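PDB 4AK9: cpftsy from Physcomitrella patens, which probably acts as the chloroplast signal recognition particle receptor, a SIMIBI-class GTPase that helps deliver proteins to the thylakoid membrane. Local coordinates for residues Lys129-Phe140 with Val202-Arg210; Lys141-Ala151 with Trp166-Met176. All blocks are in the same frame, centred on the assembly; numbering follows the deposited sequence.

Interaction 1: residues Lys129-Phe140 with Val202-Arg210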
# COMPACT_ATOMS: atom_id res chain seq x y z
N LYS A 129 19.36 8.74 -1.06
CA LYS A 129 19.71 10.03 -1.66
C LYS A 129 21.15 10.03 -2.15
O LYS A 129 21.43 10.46 -3.27
CB LYS A 129 19.52 11.18 -0.66
CG LYS A 129 18.09 11.51 -0.32
CD LYS A 129 17.98 12.85 0.46
CE LYS A 129 18.66 12.81 1.82
NZ LYS A 129 18.14 13.93 2.69
N THR A 130 22.05 9.52 -1.31
CA THR A 130 23.48 9.48 -1.66
C THR A 130 23.72 8.63 -2.90
O THR A 130 24.39 9.05 -3.85
CB THR A 130 24.32 8.93 -0.48
OG1 THR A 130 24.13 9.78 0.66
CG2 THR A 130 25.78 8.95 -0.86
N THR A 131 23.15 7.43 -2.91
CA THR A 131 23.27 6.54 -4.04
C THR A 131 22.69 7.17 -5.29
O THR A 131 23.31 7.12 -6.35
CB THR A 131 22.52 5.21 -3.74
OG1 THR A 131 23.20 4.52 -2.70
CG2 THR A 131 22.49 4.34 -4.97
N THR A 132 21.52 7.79 -5.17
CA THR A 132 20.90 8.41 -6.35
C THR A 132 21.76 9.53 -6.93
O THR A 132 21.89 9.64 -8.16
CB THR A 132 19.47 8.93 -6.02
OG1 THR A 132 18.68 7.82 -5.57
CG2 THR A 132 18.81 9.55 -7.28
N LEU A 133 22.31 10.34 -6.03
CA LEU A 133 23.23 11.42 -6.33
C LEU A 133 24.41 10.86 -7.17
O LEU A 133 24.76 11.40 -8.21
CB LEU A 133 23.73 12.01 -5.01
CG LEU A 133 23.75 13.53 -4.77
CD1 LEU A 133 23.27 14.27 -5.97
CD2 LEU A 133 22.91 13.90 -3.55
N GLY A 134 25.00 9.77 -6.70
CA GLY A 134 26.10 9.13 -7.44
C GLY A 134 25.70 8.65 -8.82
O GLY A 134 26.43 8.86 -9.80
N LYS A 135 24.53 8.01 -8.92
CA LYS A 135 24.12 7.51 -10.21
C LYS A 135 23.72 8.62 -11.16
O LYS A 135 23.86 8.46 -12.39
CB LYS A 135 22.98 6.49 -10.07
CG LYS A 135 23.36 5.26 -9.23
CD LYS A 135 22.27 4.18 -9.36
CE LYS A 135 22.43 3.13 -8.29
NZ LYS A 135 21.57 1.88 -8.58
N LEU A 136 23.21 9.74 -10.62
CA LEU A 136 22.96 10.90 -11.49
C LEU A 136 24.29 11.43 -12.05
O LEU A 136 24.40 11.76 -13.24
CB LEU A 136 22.25 12.04 -10.74
CG LEU A 136 20.75 11.86 -10.56
CD1 LEU A 136 20.20 12.94 -9.62
CD2 LEU A 136 20.08 11.90 -11.94
N ALA A 137 25.26 11.58 -11.17
CA ALA A 137 26.59 12.06 -11.56
C ALA A 137 27.17 11.23 -12.69
O ALA A 137 27.74 11.78 -13.64
CB ALA A 137 27.50 12.00 -10.39
N ASN A 138 27.01 9.92 -12.58
CA ASN A 138 27.55 9.00 -13.57
C ASN A 138 26.91 9.23 -14.93
O ASN A 138 27.57 9.14 -15.97
CB ASN A 138 27.34 7.56 -13.09
CG ASN A 138 27.64 6.53 -14.18
OD1 ASN A 138 28.80 6.23 -14.45
ND2 ASN A 138 26.59 6.00 -14.81
N ARG A 139 25.61 9.54 -14.94
CA ARG A 139 24.94 9.90 -16.19
C ARG A 139 25.50 11.17 -16.82
O ARG A 139 25.69 11.24 -18.04
CB ARG A 139 23.42 10.06 -16.00
CG ARG A 139 22.71 8.75 -15.78
CD ARG A 139 21.19 8.95 -15.72
NE ARG A 139 20.66 9.37 -17.01
CZ ARG A 139 20.40 8.55 -18.03
NH1 ARG A 139 20.62 7.25 -17.93
NH2 ARG A 139 19.89 9.06 -19.15
N PHE A 140 25.75 12.19 -16.00
CA PHE A 140 26.29 13.44 -16.53
C PHE A 140 27.70 13.26 -17.07
O PHE A 140 28.05 13.78 -18.13
CB PHE A 140 26.28 14.52 -15.45
CG PHE A 140 24.91 15.08 -15.17
CD1 PHE A 140 24.24 15.78 -16.16
CD2 PHE A 140 24.33 14.94 -13.93
CE1 PHE A 140 22.97 16.30 -15.91
CE2 PHE A 140 23.07 15.47 -13.67
CZ PHE A 140 22.39 16.15 -14.65
N VAL A 202 27.19 21.52 -13.84
CA VAL A 202 26.06 21.06 -13.00
C VAL A 202 26.57 20.90 -11.59
O VAL A 202 27.69 20.41 -11.39
CB VAL A 202 25.55 19.68 -13.46
CG1 VAL A 202 24.49 19.18 -12.50
CG2 VAL A 202 24.95 19.74 -14.87
N VAL A 203 25.77 21.34 -10.61
CA VAL A 203 26.08 21.10 -9.22
C VAL A 203 24.98 20.18 -8.67
O VAL A 203 23.79 20.48 -8.82
CB VAL A 203 26.03 22.38 -8.39
CG1 VAL A 203 26.32 22.08 -6.92
CG2 VAL A 203 27.01 23.42 -8.95
N LEU A 204 25.38 19.08 -8.05
CA LEU A 204 24.45 18.11 -7.47
C LEU A 204 24.51 18.23 -5.95
O LEU A 204 25.50 17.87 -5.33
CB LEU A 204 24.82 16.68 -7.91
CG LEU A 204 24.17 16.00 -9.11
CD1 LEU A 204 23.56 16.98 -10.07
CD2 LEU A 204 25.10 15.00 -9.86
N CYS A 205 23.44 18.73 -5.34
CA CYS A 205 23.43 19.02 -3.88
C CYS A 205 22.73 17.96 -3.05
O CYS A 205 21.57 17.64 -3.31
CB CYS A 205 22.71 20.35 -3.60
SG CYS A 205 23.41 21.78 -4.46
N ASP A 206 23.40 17.45 -2.03
CA ASP A 206 22.72 16.60 -1.05
C ASP A 206 22.16 17.51 0.03
O ASP A 206 22.66 18.61 0.24
CB ASP A 206 23.69 15.60 -0.44
CG ASP A 206 22.97 14.44 0.25
OD1 ASP A 206 21.72 14.34 0.15
OD2 ASP A 206 23.68 13.61 0.87
N THR A 207 21.11 17.06 0.71
CA THR A 207 20.49 17.86 1.78
C THR A 207 20.12 16.94 2.93
O THR A 207 20.00 15.71 2.75
CB THR A 207 19.18 18.55 1.31
OG1 THR A 207 18.25 17.56 0.82
CG2 THR A 207 19.46 19.56 0.21
N SER A 208 19.91 17.51 4.11
CA SER A 208 19.50 16.69 5.25
C SER A 208 18.00 16.44 5.17
O SER A 208 17.24 17.26 4.64
CB SER A 208 19.86 17.36 6.57
OG SER A 208 21.25 17.66 6.60
N GLY A 209 17.55 15.30 5.68
CA GLY A 209 16.12 15.03 5.72
C GLY A 209 15.83 13.86 6.63
O GLY A 209 16.70 13.00 6.82
N ARG A 210 14.63 13.85 7.21
CA ARG A 210 14.18 12.75 8.04
C ARG A 210 12.81 12.26 7.56
O ARG A 210 12.15 12.92 6.77
CB ARG A 210 14.05 13.20 9.49
CG ARG A 210 15.36 13.72 10.09
CD ARG A 210 16.20 12.60 10.72
NE ARG A 210 15.49 11.77 11.71
CZ ARG A 210 14.79 12.22 12.77
NH1 ARG A 210 14.67 13.52 13.02
NH2 ARG A 210 14.21 11.34 13.59
O HOH W 1 16.01 16.37 2.24
O HOH W 2 19.37 12.88 4.87
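K129 NZ donates a 2.6 Å hydrogen bond to T207 O, arriving above the carbonyl plane. The lysine gets there by an otherwise extended chain with a bend at chi3 (-64°), which carries CE past the carboxylate of D206. K129 NZ stays 4.4 Å from D206 OD1, too far for a salt bridge, and finds a further acceptor in G123 O. Two waters also bind it: water 2, 2.7 Å from K129 NZ, also accepts a weak bond from G209 N, while water 1, weakly bound to NZ, donates to T207 OG1 and S208 O.

Further along helix 129-140 the contact turns apolar. L133 straddles L204 and D206, CD1 pressed tightly against L204 CB at 3.5 Å and CD2 against D206 CB at 3.6 Å. One turn later L204 CD2 rests on the backbone and CB of A137. F140 closes this end: V202 CG2 lies 4.1 Å above one ring face, offset toward the rim, and L204 CD1 meets F140 CE2 obliquely at 3.9 Å.

In the second shell, T207 OG1 binds I121 O on the adjoining strand 117-123, T207 N makes a weak bond to D206 OD1, and T130 OG1 is held by G126 O. K129 and T130 fit a Walker A P-loop, and D206-R210 match the DTxGR motif of SRP-type GTPases. The ammonium of K129 is engaged here by T207 O, G123 O and water; as in other P-loop GTPases, it probably contacts the phosphates when nucleotide is bound.

Interaction 2: residues Lys141-Ala151 with Trp166-Met176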
# COMPACT_ATOMS: atom_id res chain seq x y z
N LYS A 141 28.51 12.53 -16.31
CA LYS A 141 29.91 12.25 -16.70
C LYS A 141 30.00 11.51 -18.03
O LYS A 141 30.86 11.80 -18.85
CB LYS A 141 30.62 11.46 -15.60
CG LYS A 141 30.85 12.31 -14.35
CD LYS A 141 31.60 13.60 -14.72
CE LYS A 141 31.96 14.44 -13.49
NZ LYS A 141 32.65 15.73 -13.87
N LYS A 142 29.09 10.57 -18.25
CA LYS A 142 29.06 9.82 -19.49
C LYS A 142 28.72 10.70 -20.68
O LYS A 142 29.02 10.36 -21.82
CB LYS A 142 28.07 8.65 -19.39
CG LYS A 142 28.66 7.41 -18.74
CD LYS A 142 27.58 6.49 -18.21
CE LYS A 142 26.52 6.18 -19.27
NZ LYS A 142 25.11 6.17 -18.71
N GLU A 143 28.11 11.85 -20.42
CA GLU A 143 27.78 12.78 -21.49
C GLU A 143 28.75 13.96 -21.61
O GLU A 143 28.49 14.91 -22.35
CB GLU A 143 26.34 13.28 -21.33
CG GLU A 143 25.32 12.18 -21.63
CD GLU A 143 23.87 12.70 -21.64
OE1 GLU A 143 23.51 13.50 -20.75
OE2 GLU A 143 23.10 12.27 -22.54
N GLY A 144 29.87 13.89 -20.89
CA GLY A 144 30.92 14.89 -21.01
C GLY A 144 30.67 16.14 -20.16
O GLY A 144 31.42 17.13 -20.24
N VAL A 145 29.63 16.07 -19.34
CA VAL A 145 29.24 17.16 -18.45
C VAL A 145 30.16 17.21 -17.22
O VAL A 145 30.49 16.18 -16.62
CB VAL A 145 27.75 16.99 -18.02
CG1 VAL A 145 27.31 18.07 -17.04
CG2 VAL A 145 26.85 16.97 -19.26
N LYS A 146 30.58 18.42 -16.86
CA LYS A 146 31.46 18.63 -15.70
C LYS A 146 30.65 18.84 -14.40
O LYS A 146 29.95 19.86 -14.23
CB LYS A 146 32.36 19.83 -15.98
CG LYS A 146 33.32 20.19 -14.87
CD LYS A 146 34.22 21.33 -15.34
CE LYS A 146 35.19 21.78 -14.25
NZ LYS A 146 35.73 23.14 -14.57
N VAL A 147 30.79 17.90 -13.46
CA VAL A 147 29.91 17.83 -12.29
C VAL A 147 30.63 18.18 -11.00
O VAL A 147 31.76 17.72 -10.77
CB VAL A 147 29.35 16.38 -12.09
CG1 VAL A 147 28.52 16.29 -10.82
CG2 VAL A 147 28.55 15.96 -13.31
N LEU A 148 29.97 18.97 -10.15
CA LEU A 148 30.45 19.24 -8.80
C LEU A 148 29.42 18.76 -7.78
O LEU A 148 28.25 19.12 -7.87
CB LEU A 148 30.70 20.74 -8.59
CG LEU A 148 31.05 21.17 -7.16
CD1 LEU A 148 32.43 20.65 -6.79
CD2 LEU A 148 31.00 22.72 -6.99
N MET A 149 29.86 17.96 -6.81
CA MET A 149 28.94 17.50 -5.77
C MET A 149 29.06 18.36 -4.53
O MET A 149 30.14 18.84 -4.20
CB MET A 149 29.21 16.03 -5.42
CG MET A 149 28.96 15.07 -6.55
SD MET A 149 29.36 13.38 -6.01
CE MET A 149 28.99 12.45 -7.45
N ALA A 150 27.93 18.55 -3.84
CA ALA A 150 27.92 19.33 -2.61
C ALA A 150 27.33 18.52 -1.47
O ALA A 150 26.15 18.08 -1.54
CB ALA A 150 27.12 20.62 -2.80
N ALA A 151 28.13 18.33 -0.43
CA ALA A 151 27.73 17.49 0.70
C ALA A 151 26.96 18.27 1.75
O ALA A 151 27.49 18.58 2.83
CB ALA A 151 28.94 16.79 1.32
N TRP A 166 31.37 8.35 -4.20
CA TRP A 166 30.71 8.50 -5.48
C TRP A 166 31.39 9.53 -6.35
O TRP A 166 31.42 9.39 -7.60
CB TRP A 166 29.24 8.86 -5.28
CG TRP A 166 28.43 7.67 -4.88
CD1 TRP A 166 27.99 7.36 -3.63
CD2 TRP A 166 28.01 6.61 -5.73
NE1 TRP A 166 27.29 6.18 -3.65
CE2 TRP A 166 27.30 5.69 -4.93
CE3 TRP A 166 28.17 6.34 -7.10
CZ2 TRP A 166 26.73 4.54 -5.45
CZ3 TRP A 166 27.61 5.20 -7.61
CH2 TRP A 166 26.90 4.31 -6.79
N ALA A 167 31.93 10.57 -5.73
CA ALA A 167 32.62 11.61 -6.51
C ALA A 167 33.80 10.94 -7.22
O ALA A 167 34.02 11.13 -8.43
CB ALA A 167 33.08 12.74 -5.61
N GLN A 168 34.50 10.11 -6.46
CA GLN A 168 35.66 9.37 -6.99
C GLN A 168 35.33 8.40 -8.11
O GLN A 168 35.97 8.43 -9.17
CB GLN A 168 36.39 8.63 -5.87
CG GLN A 168 37.19 9.55 -4.98
CD GLN A 168 38.38 10.18 -5.72
OE1 GLN A 168 39.28 9.47 -6.18
NE2 GLN A 168 38.37 11.51 -5.84
N ARG A 169 34.33 7.56 -7.88
CA ARG A 169 33.91 6.60 -8.90
C ARG A 169 33.48 7.29 -10.19
O ARG A 169 33.67 6.76 -11.30
CB ARG A 169 32.75 5.76 -8.35
CG ARG A 169 32.20 4.73 -9.30
CD ARG A 169 31.26 3.77 -8.55
NE ARG A 169 31.88 3.34 -7.30
CZ ARG A 169 31.29 3.35 -6.11
NH1 ARG A 169 30.01 3.72 -5.99
NH2 ARG A 169 31.97 2.96 -5.04
N THR A 170 32.90 8.48 -10.04
CA THR A 170 32.34 9.13 -11.22
C THR A 170 33.24 10.19 -11.79
O THR A 170 32.95 10.72 -12.86
CB THR A 170 30.97 9.77 -10.94
OG1 THR A 170 31.12 10.72 -9.87
CG2 THR A 170 29.95 8.71 -10.57
N GLY A 171 34.32 10.51 -11.10
CA GLY A 171 35.22 11.54 -11.60
C GLY A 171 34.65 12.93 -11.42
O GLY A 171 34.95 13.85 -12.19
N SER A 172 33.81 13.09 -10.41
CA SER A 172 33.22 14.39 -10.08
C SER A 172 34.04 15.03 -8.98
O SER A 172 34.64 14.32 -8.16
CB SER A 172 31.78 14.22 -9.58
OG SER A 172 31.00 13.53 -10.54
N GLU A 173 34.04 16.36 -8.94
CA GLU A 173 34.63 17.08 -7.81
C GLU A 173 33.61 17.18 -6.69
O GLU A 173 32.41 16.97 -6.94
CB GLU A 173 35.07 18.49 -8.23
CG GLU A 173 36.04 18.50 -9.43
CD GLU A 173 37.39 17.86 -9.10
OE1 GLU A 173 38.02 18.29 -8.10
OE2 GLU A 173 37.81 16.93 -9.83
N ILE A 174 34.05 17.49 -5.48
CA ILE A 174 33.13 17.57 -4.35
C ILE A 174 33.49 18.67 -3.36
O ILE A 174 34.67 18.89 -3.06
CB ILE A 174 33.02 16.20 -3.61
CG1 ILE A 174 32.07 16.29 -2.41
CG2 ILE A 174 34.39 15.70 -3.14
CD1 ILE A 174 31.55 14.94 -1.94
N VAL A 175 32.47 19.39 -2.89
CA VAL A 175 32.63 20.35 -1.81
C VAL A 175 32.07 19.76 -0.53
O VAL A 175 30.91 19.29 -0.51
CB VAL A 175 31.88 21.67 -2.10
CG1 VAL A 175 31.84 22.55 -0.84
CG2 VAL A 175 32.50 22.43 -3.30
N MET A 176 32.86 19.77 0.54
CA MET A 176 32.42 19.25 1.83
C MET A 176 32.49 20.27 2.97
O MET A 176 33.03 21.36 2.80
CB MET A 176 33.20 17.99 2.18
CG MET A 176 33.12 16.93 1.08
SD MET A 176 33.92 15.39 1.55
CE MET A 176 33.16 15.13 3.16
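M149 has CG anti to its carbonyl carbon (chi1 -64°) and is extended beyond it, a shape that lays SD 3.7 Å from A167 CA and sets CE beside the bonded hydroxyls of T170 and S172. K141 instead bends at chi2 (-54°), folding its aliphatic chain over the end of helix 166-170: CG lies 3.0 Å from T170 O, and CE lies 3.2 Å from S172 OG and close to G171 O. That helix ends in a Schellman motif with G171 as C-prime residue. Beneath the lysine a short relay runs from S172 OG to T170 OG1, 2.9 Å away, and on from T170 OG1 to W166 O, which T170 N reaches from the opposite face of the carbonyl. Cutting K141 back to an alanine removes the chain beyond CB and is likely to uncover G171 O and the S172 hydroxyl, leaving T170 O with a thinner cover.

The strands pair in parallel. M149 meets strand 173-175 through both its N and its O, M149 N bonding to E173 O and V175 N to M149 O, each at 2.7 Å; A151 N to V175 O and a longer E173 N to V147 O bond, 3.2 Å, extend the ladder. On the face shared by L148 and V175, L148 CD1 packs 3.9 Å from V175 CG2, and helix 184-197 covers V175 and A150 there. Helix 158-170 lies on the M149 face, linking the strands as a beta-alpha-beta crossover. M149 thus packs against this helix and A137, and the hydroxyls beside its methyl group are already paired.

Overall arrangement
From the N-terminal side, helix 126-142 leaves the probable P-loop and serves both contacts, residues 129-140 in interaction 1 and its last turn in interaction 2. The chain then enters strand 147-150, crosses over through helix 158-170 and returns as strand 173-175, so interaction 2 closes a short loop at the sheet edge. After helix 184-197, strand 202-205 comes in beside strand 147-150, and interaction 1 closes a longer loop that contains the shorter one. The two meet through A137 on M149, F140 on V147 and probable hydrogen bonds from L204 N to L148 O and D206 N to A150 O. Together they join three strands at one sheet edge, 173-175, 147-150 and 202-205, to helix 126-142.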